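Monoamine oxidase regulatory protein, putative (Archaeoglobus fulgidus, PDB 1Q6W) is a putative monoamine oxidase regulatory protein with a MaoC-like hot dog fold, and so probably acts on acyl thioesters as MaoC-type dehydratases do. Local coordinates at residues I18-T32 and F108-K122. Sequence-based numbering, arbitrary orientation.
Sequences IQIGEKIEGLPRTVT and FIGDTIAASAEVVEK
Lys23–Glu25 runs antiparallel to 112–122, its axis at 168° to that of the longer strand, and Ile24 and Ala117 form a hydrogen-bonded pair: Ile24 N donates to Ala117 O at 2.7 Å and Ala117 N returns a bond to Ile24 O at 2.9 Å. Gly26 N still reaches Ala115 O; then the register slips by one residue through Leu27 and Pro28, and a second short ladder pairs Arg29 with Ile113. Lys23 and Glu118 sit side by side on one face. The Glu118 chain is fully extended, CG anti to the backbone N (chi1 -179°), and lays its carboxylate beside the lysine tail, with OE2 3.6 Å from Lys23 CE but 4.1 Å from Lys23 NZ, a loose charge pairing rather than a salt bridge. With an alanine here, the Lys23 ammonium would probably lose this nearby negative charge, and its CE the carboxylate oxygen it lies against. Strand 23–30 is an outermost strand of the chain's hot dog sheet, whose opposite face, carrying Ile24, Arg29 and Ala115, packs on the long helix 68–84. Arg29 also forms a salt bridge with Asp35 and a hydrogen bond to Leu42 O of the second subunit. Farther along, Thr30 OG1 and Thr112 OG1 share a hydrogen bond of 2.9 Å. At the other end Val119 lies against the type II turn from Gln19 to Glu22 and the residue before it: its CG2 meets Ile18 CG2 at 3.7 Å, while CG1 lies against Ile20. Gly21 N donates to Val119 O, and Val119 N to Glu22 O, and Lys122 CG slides past Ile20 CG1 at 4.0 Å.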
ATOM      1  N   ILE A  18      -3.626  23.767  -7.558  1.00 53.87           N
ATOM      2  CA  ILE A  18      -2.539  22.805  -7.711  1.00 51.92           C
ATOM      3  C   ILE A  18      -1.901  22.931  -9.085  1.00 51.25           C
ATOM      4  O   ILE A  18      -2.585  22.812 -10.110  1.00 51.57           O
ATOM      5  CB  ILE A  18      -3.042  21.348  -7.558  1.00 46.88           C
ATOM      6  CG1 ILE A  18      -3.936  21.210  -6.325  1.00 42.80           C
ATOM      7  CG2 ILE A  18      -1.857  20.403  -7.445  1.00 43.46           C
ATOM      8  CD1 ILE A  18      -3.261  21.556  -5.030  1.00 37.83           C
ATOM      9  N   GLN A  19      -0.592  23.171  -9.107  1.00 48.85           N
ATOM     10  CA  GLN A  19       0.108  23.306 -10.374  1.00 49.78           C
ATOM     11  C   GLN A  19       1.235  22.300 -10.532  1.00 45.04           C
ATOM     12  O   GLN A  19       2.015  22.054  -9.616  1.00 42.06           O
ATOM     13  CB  GLN A  19       0.616  24.742 -10.558  1.00111.02           C
ATOM     14  CG  GLN A  19       1.184  25.368  -9.311  1.00119.29           C
ATOM     15  CD  GLN A  19       1.341  26.867  -9.442  1.00124.65           C
ATOM     16  OE1 GLN A  19       0.384  27.573  -9.753  1.00129.75           O
ATOM     17  NE2 GLN A  19       2.548  27.363  -9.197  1.00130.59           N
ATOM     18  N   ILE A  20       1.299  21.698 -11.710  1.00 53.82           N
ATOM     19  CA  ILE A  20       2.316  20.709 -11.991  1.00 51.93           C
ATOM     20  C   ILE A  20       3.709  21.220 -11.650  1.00 49.32           C
ATOM     21  O   ILE A  20       4.074  22.331 -12.024  1.00 50.67           O
ATOM     22  CB  ILE A  20       2.246  20.285 -13.474  1.00 48.18           C
ATOM     23  CG1 ILE A  20       0.884  19.630 -13.732  1.00 47.34           C
ATOM     24  CG2 ILE A  20       3.383  19.333 -13.811  1.00 43.45           C
ATOM     25  CD1 ILE A  20       0.714  19.056 -15.107  1.00 49.82           C
ATOM     26  N   GLY A  21       4.479  20.405 -10.927  1.00 29.43           N
ATOM     27  CA  GLY A  21       5.827  20.794 -10.560  1.00 29.16           C
ATOM     28  C   GLY A  21       5.999  21.042  -9.071  1.00 31.30           C
ATOM     29  O   GLY A  21       7.120  21.027  -8.553  1.00 27.93           O
ATOM     30  N   GLU A  22       4.894  21.291  -8.374  1.00 48.15           N
ATOM     31  CA  GLU A  22       4.970  21.525  -6.939  1.00 52.61           C
ATOM     32  C   GLU A  22       5.423  20.230  -6.270  1.00 52.67           C
ATOM     33  O   GLU A  22       4.954  19.140  -6.614  1.00 50.35           O
ATOM     34  CB  GLU A  22       3.612  21.936  -6.384  1.00101.86           C
ATOM     35  CG  GLU A  22       3.067  23.222  -6.967  1.00111.33           C
ATOM     36  CD  GLU A  22       1.834  23.722  -6.226  1.00116.64           C
ATOM     37  OE1 GLU A  22       1.972  24.122  -5.050  1.00121.29           O
ATOM     38  OE2 GLU A  22       0.730  23.714  -6.814  1.00122.51           O
ATOM     39  N   LYS A  23       6.342  20.350  -5.322  1.00 43.81           N
ATOM     40  CA  LYS A  23       6.855  19.187  -4.630  1.00 43.75           C
ATOM     41  C   LYS A  23       6.688  19.301  -3.111  1.00 40.22           C
ATOM     42  O   LYS A  23       6.835  20.372  -2.536  1.00 40.13           O
ATOM     43  CB  LYS A  23       8.340  18.972  -4.992  1.00 61.45           C
ATOM     44  CG  LYS A  23       8.944  17.725  -4.354  1.00 65.90           C
ATOM     45  CD  LYS A  23      10.390  17.487  -4.756  1.00 70.99           C
ATOM     46  CE  LYS A  23      10.507  16.979  -6.181  1.00 75.57           C
ATOM     47  NZ  LYS A  23      11.912  16.606  -6.503  1.00 84.40           N
ATOM     48  N   ILE A  24       6.374  18.180  -2.474  1.00 49.43           N
ATOM     49  CA  ILE A  24       6.201  18.127  -1.030  1.00 48.86           C
ATOM     50  C   ILE A  24       7.318  17.280  -0.435  1.00 46.96           C
ATOM     51  O   ILE A  24       7.567  16.167  -0.892  1.00 46.10           O
ATOM     52  CB  ILE A  24       4.849  17.498  -0.649  1.00 45.96           C
ATOM     53  CG1 ILE A  24       3.711  18.336  -1.225  1.00 43.79           C
ATOM     54  CG2 ILE A  24       4.715  17.427   0.855  1.00 44.52           C
ATOM     55  CD1 ILE A  24       2.360  17.676  -1.122  1.00 44.17           C
ATOM     56  N   GLU A  25       7.979  17.808   0.591  1.00 43.02           N
ATOM     57  CA  GLU A  25       9.087  17.120   1.237  1.00 42.92           C
ATOM     58  C   GLU A  25       8.646  16.599   2.600  1.00 39.40           C
ATOM     59  O   GLU A  25       8.352  17.374   3.503  1.00 39.39           O
ATOM     60  CB  GLU A  25      10.259  18.089   1.400  1.00104.15           C
ATOM     61  CG  GLU A  25      11.627  17.443   1.323  1.00116.51           C
ATOM     62  CD  GLU A  25      11.970  16.972  -0.077  1.00123.03           C
ATOM     63  OE1 GLU A  25      11.244  16.111  -0.611  1.00128.43           O
ATOM     64  OE2 GLU A  25      12.966  17.466  -0.648  1.00129.52           O
ATOM     65  N   GLY A  26       8.592  15.283   2.755  1.00 35.19           N
ATOM     66  CA  GLY A  26       8.182  14.705   4.019  1.00 30.18           C
ATOM     67  C   GLY A  26       9.308  14.688   5.046  1.00 31.57           C
ATOM     68  O   GLY A  26      10.497  14.801   4.703  1.00 29.82           O
ATOM     69  N   LEU A  27       8.940  14.550   6.317  1.00 41.39           N
ATOM     70  CA  LEU A  27       9.913  14.535   7.394  1.00 36.87           C
ATOM     71  C   LEU A  27      10.493  13.125   7.529  1.00 34.49           C
ATOM     72  O   LEU A  27       9.767  12.160   7.676  1.00 35.70           O
ATOM     73  CB  LEU A  27       9.220  15.010   8.687  1.00 35.01           C
ATOM     74  CG  LEU A  27       9.917  15.116  10.058  1.00 36.53           C
ATOM     75  CD1 LEU A  27       9.806  13.797  10.795  1.00 35.77           C
ATOM     76  CD2 LEU A  27      11.369  15.557   9.889  1.00 34.55           C
ATOM     77  N   PRO A  28      11.815  12.986   7.485  1.00 37.61           N
ATOM     78  CA  PRO A  28      12.478  11.684   7.597  1.00 39.64           C
ATOM     79  C   PRO A  28      12.319  10.955   8.935  1.00 42.02           C
ATOM     80  O   PRO A  28      12.236  11.586   9.994  1.00 46.51           O
ATOM     81  CB  PRO A  28      13.948  12.021   7.332  1.00 20.75           C
ATOM     82  CG  PRO A  28      13.894  13.246   6.561  1.00 19.65           C
ATOM     83  CD  PRO A  28      12.801  14.033   7.223  1.00 21.26           C
ATOM     84  N   ARG A  29      12.280   9.627   8.872  1.00 30.74           N
ATOM     85  CA  ARG A  29      12.203   8.801  10.071  1.00 30.35           C
ATOM     86  C   ARG A  29      12.899   7.450   9.861  1.00 32.13           C
ATOM     87  O   ARG A  29      12.906   6.897   8.755  1.00 33.21           O
ATOM     88  CB  ARG A  29      10.749   8.588  10.543  1.00 27.52           C
ATOM     89  CG  ARG A  29       9.782   8.018   9.533  1.00 25.86           C
ATOM     90  CD  ARG A  29       8.374   7.915  10.145  1.00 24.15           C
ATOM     91  NE  ARG A  29       8.157   6.648  10.837  1.00 24.35           N
ATOM     92  CZ  ARG A  29       6.957   6.131  11.093  1.00 20.14           C
ATOM     93  NH1 ARG A  29       6.849   4.968  11.712  1.00 16.38           N
ATOM     94  NH2 ARG A  29       5.868   6.779  10.732  1.00 17.06           N
ATOM     95  N   THR A  30      13.506   6.943  10.928  1.00 16.25           N
ATOM     96  CA  THR A  30      14.223   5.692  10.886  1.00 18.48           C
ATOM     97  C   THR A  30      13.284   4.505  11.002  1.00 18.05           C
ATOM     98  O   THR A  30      12.581   4.369  11.991  1.00 20.77           O
ATOM     99  CB  THR A  30      15.255   5.617  12.034  1.00 29.10           C
ATOM    100  OG1 THR A  30      16.155   6.729  11.945  1.00 30.62           O
ATOM    101  CG2 THR A  30      16.065   4.349  11.954  1.00 22.42           C
ATOM    102  N   VAL A  31      13.265   3.643   9.982  1.00 31.09           N
ATOM    103  CA  VAL A  31      12.404   2.475  10.032  1.00 36.29           C
ATOM    104  C   VAL A  31      12.977   1.575  11.127  1.00 28.83           C
ATOM    105  O   VAL A  31      14.168   1.341  11.199  1.00 27.45           O
ATOM    106  CB  VAL A  31      12.360   1.741   8.690  1.00 51.90           C
ATOM    107  CG1 VAL A  31      13.740   1.298   8.309  1.00 54.77           C
ATOM    108  CG2 VAL A  31      11.444   0.546   8.796  1.00 48.84           C
ATOM    109  N   THR A  32      12.110   1.054  11.972  1.00 18.56           N
ATOM    110  CA  THR A  32      12.549   0.254  13.102  1.00 21.31           C
ATOM    111  C   THR A  32      11.882  -1.117  13.214  1.00 17.82           C
ATOM    112  O   THR A  32      10.924  -1.425  12.510  1.00 17.84           O
ATOM    113  CB  THR A  32      12.274   1.049  14.401  1.00 33.42           C
ATOM    114  OG1 THR A  32      12.669   0.262  15.514  1.00 41.15           O
ATOM    115  CG2 THR A  32      10.787   1.359  14.549  1.00 28.35           C
ATOM    116  N   PHE A 108      16.549  -1.629   5.330  1.00 20.46           N
ATOM    117  CA  PHE A 108      16.943  -2.417   6.493  1.00 19.53           C
ATOM    118  C   PHE A 108      16.513  -1.780   7.823  1.00 18.16           C
ATOM    119  O   PHE A 108      16.236  -0.582   7.887  1.00 16.12           O
ATOM    120  CB  PHE A 108      18.460  -2.637   6.462  1.00 30.51           C
ATOM    121  CG  PHE A 108      18.905  -3.534   5.360  1.00 33.25           C
ATOM    122  CD1 PHE A 108      18.674  -4.907   5.428  1.00 33.53           C
ATOM    123  CD2 PHE A 108      19.493  -3.008   4.213  1.00 35.17           C
ATOM    124  CE1 PHE A 108      19.019  -5.748   4.373  1.00 31.82           C
ATOM    125  CE2 PHE A 108      19.837  -3.833   3.146  1.00 32.35           C
ATOM    126  CZ  PHE A 108      19.600  -5.204   3.225  1.00 32.08           C
ATOM    127  N   ILE A 109      16.483  -2.583   8.880  1.00 36.74           N
ATOM    128  CA  ILE A 109      16.048  -2.123  10.193  1.00 40.03           C
ATOM    129  C   ILE A 109      16.623  -0.828  10.748  1.00 42.97           C
ATOM    130  O   ILE A 109      16.021  -0.202  11.631  1.00 46.53           O
ATOM    131  CB  ILE A 109      16.190  -3.262  11.216  1.00 26.77           C
ATOM    132  CG1 ILE A 109      15.064  -4.270  10.971  1.00 25.13           C
ATOM    133  CG2 ILE A 109      16.161  -2.747  12.638  1.00 19.68           C
ATOM    134  CD1 ILE A 109      15.100  -5.496  11.881  1.00 27.76           C
ATOM    135  N   GLY A 110      17.755  -0.375  10.247  1.00 28.38           N
ATOM    136  CA  GLY A 110      18.254   0.887  10.795  1.00 29.48           C
ATOM    137  C   GLY A 110      18.268   2.055   9.823  1.00 29.33           C
ATOM    138  O   GLY A 110      18.784   3.130  10.114  1.00 28.62           O
ATOM    139  N   ASP A 111      17.705   1.833   8.647  1.00 34.81           N
ATOM    140  CA  ASP A 111      17.685   2.850   7.615  1.00 35.48           C
ATOM    141  C   ASP A 111      16.718   3.974   7.939  1.00 35.70           C
ATOM    142  O   ASP A 111      15.701   3.773   8.621  1.00 33.87           O
ATOM    143  CB  ASP A 111      17.313   2.226   6.262  1.00 50.66           C
ATOM    144  CG  ASP A 111      18.380   1.266   5.735  1.00 53.69           C
ATOM    145  OD1 ASP A 111      18.141   0.598   4.696  1.00 53.47           O
ATOM    146  OD2 ASP A 111      19.457   1.180   6.362  1.00 55.69           O
ATOM    147  N   THR A 112      17.045   5.161   7.437  1.00 42.66           N
ATOM    148  CA  THR A 112      16.215   6.340   7.631  1.00 44.78           C
ATOM    149  C   THR A 112      15.678   6.735   6.265  1.00 44.02           C
ATOM    150  O   THR A 112      16.426   7.185   5.406  1.00 45.78           O
ATOM    151  CB  THR A 112      17.034   7.500   8.218  1.00 45.77           C
ATOM    152  OG1 THR A 112      17.611   7.087   9.458  1.00 45.42           O
ATOM    153  CG2 THR A 112      16.155   8.716   8.450  1.00 43.03           C
ATOM    154  N   ILE A 113      14.378   6.570   6.065  1.00 33.44           N
ATOM    155  CA  ILE A 113      13.787   6.895   4.779  1.00 33.46           C
ATOM    156  C   ILE A 113      13.127   8.267   4.731  1.00 32.01           C
ATOM    157  O   ILE A 113      12.618   8.756   5.732  1.00 32.35           O
ATOM    158  CB  ILE A 113      12.760   5.838   4.380  1.00 33.72           C
ATOM    159  CG1 ILE A 113      11.626   5.807   5.401  1.00 31.54           C
ATOM    160  CG2 ILE A 113      13.437   4.477   4.295  1.00 36.78           C
ATOM    161  CD1 ILE A 113      10.525   4.860   5.045  1.00 24.67           C
ATOM    162  N   ALA A 114      13.161   8.887   3.557  1.00 40.16           N
ATOM    163  CA  ALA A 114      12.572  10.202   3.343  1.00 39.25           C
ATOM    164  C   ALA A 114      11.803  10.168   2.031  1.00 38.11           C
ATOM    165  O   ALA A 114      12.311   9.698   1.010  1.00 37.95           O
ATOM    166  CB  ALA A 114      13.639  11.235   3.278  1.00 22.95           C
ATOM    167  N   ALA A 115      10.577  10.670   2.057  1.00 31.35           N
ATOM    168  CA  ALA A 115       9.752  10.649   0.873  1.00 33.56           C
ATOM    169  C   ALA A 115       9.435  12.036   0.367  1.00 35.70           C
ATOM    170  O   ALA A 115       9.386  12.996   1.132  1.00 37.07           O
ATOM    171  CB  ALA A 115       8.461   9.907   1.166  1.00 25.28           C
ATOM    172  N   SER A 116       9.209  12.128  -0.934  1.00 39.37           N
ATOM    173  CA  SER A 116       8.856  13.385  -1.556  1.00 39.84           C
ATOM    174  C   SER A 116       7.784  13.091  -2.590  1.00 39.54           C
ATOM    175  O   SER A 116       7.777  12.012  -3.193  1.00 38.33           O
ATOM    176  CB  SER A 116      10.080  14.011  -2.234  1.00 57.42           C
ATOM    177  OG  SER A 116      10.574  13.193  -3.283  1.00 58.77           O
ATOM    178  N   ALA A 117       6.872  14.037  -2.775  1.00 30.11           N
ATOM    179  CA  ALA A 117       5.829  13.884  -3.767  1.00 31.07           C
ATOM    180  C   ALA A 117       5.847  15.106  -4.703  1.00 32.88           C
ATOM    181  O   ALA A 117       6.029  16.244  -4.254  1.00 32.95           O
ATOM    182  CB  ALA A 117       4.500  13.758  -3.090  1.00 48.78           C
ATOM    183  N   GLU A 118       5.663  14.874  -5.996  1.00 43.14           N
ATOM    184  CA  GLU A 118       5.665  15.970  -6.952  1.00 44.04           C
ATOM    185  C   GLU A 118       4.452  15.874  -7.868  1.00 42.30           C
ATOM    186  O   GLU A 118       4.114  14.793  -8.338  1.00 42.14           O
ATOM    187  CB  GLU A 118       6.947  15.939  -7.776  1.00 65.50           C
ATOM    188  CG  GLU A 118       7.056  17.048  -8.778  1.00 74.12           C
ATOM    189  CD  GLU A 118       8.322  16.954  -9.593  1.00 80.58           C
ATOM    190  OE1 GLU A 118       8.538  17.837 -10.459  1.00 84.96           O
ATOM    191  OE2 GLU A 118       9.101  15.996  -9.364  1.00 85.89           O
ATOM    192  N   VAL A 119       3.783  16.999  -8.104  1.00 28.86           N
ATOM    193  CA  VAL A 119       2.625  16.985  -8.981  1.00 27.35           C
ATOM    194  C   VAL A 119       3.113  16.816 -10.407  1.00 28.58           C
ATOM    195  O   VAL A 119       3.913  17.623 -10.899  1.00 30.87           O
ATOM    196  CB  VAL A 119       1.820  18.293  -8.895  1.00 28.08           C
ATOM    197  CG1 VAL A 119       0.626  18.233  -9.868  1.00 22.88           C
ATOM    198  CG2 VAL A 119       1.370  18.531  -7.448  1.00 24.20           C
ATOM    199  N   VAL A 120       2.630  15.771 -11.074  1.00 37.33           N
ATOM    200  CA  VAL A 120       3.051  15.505 -12.437  1.00 37.42           C
ATOM    201  C   VAL A 120       1.928  15.527 -13.460  1.00 42.49           C
ATOM    202  O   VAL A 120       2.182  15.563 -14.654  1.00 43.42           O
ATOM    203  CB  VAL A 120       3.775  14.151 -12.533  1.00 24.81           C
ATOM    204  CG1 VAL A 120       5.012  14.172 -11.646  1.00 19.95           C
ATOM    205  CG2 VAL A 120       2.820  13.010 -12.166  1.00 18.08           C
ATOM    206  N   GLU A 121       0.690  15.523 -13.002  1.00 39.41           N
ATOM    207  CA  GLU A 121      -0.430  15.520 -13.931  1.00 43.89           C
ATOM    208  C   GLU A 121      -1.739  16.031 -13.332  1.00 45.60           C
ATOM    209  O   GLU A 121      -1.988  15.927 -12.123  1.00 44.78           O
ATOM    210  CB  GLU A 121      -0.622  14.108 -14.470  1.00 83.31           C
ATOM    211  CG  GLU A 121      -1.789  13.939 -15.417  1.00 91.70           C
ATOM    212  CD  GLU A 121      -1.892  12.521 -15.963  1.00 97.12           C
ATOM    213  OE1 GLU A 121      -2.861  12.235 -16.700  1.00101.03           O
ATOM    214  OE2 GLU A 121      -1.004  11.691 -15.657  1.00101.07           O
ATOM    215  N   LYS A 122      -2.572  16.593 -14.197  1.00 55.34           N
ATOM    216  CA  LYS A 122      -3.873  17.115 -13.801  1.00 59.71           C
ATOM    217  C   LYS A 122      -4.833  16.815 -14.920  1.00 63.52           C
ATOM    218  O   LYS A 122      -4.535  17.035 -16.086  1.00 66.22           O
ATOM    219  CB  LYS A 122      -3.819  18.622 -13.575  1.00 51.82           C
ATOM    220  CG  LYS A 122      -2.866  19.051 -12.481  1.00 46.46           C
ATOM    221  CD  LYS A 122      -2.966  20.531 -12.227  1.00 40.35           C
ATOM    222  CE  LYS A 122      -4.387  20.922 -11.862  1.00 39.17           C
ATOM    223  NZ  LYS A 122      -4.493  22.377 -11.578  1.00 37.46           N
TER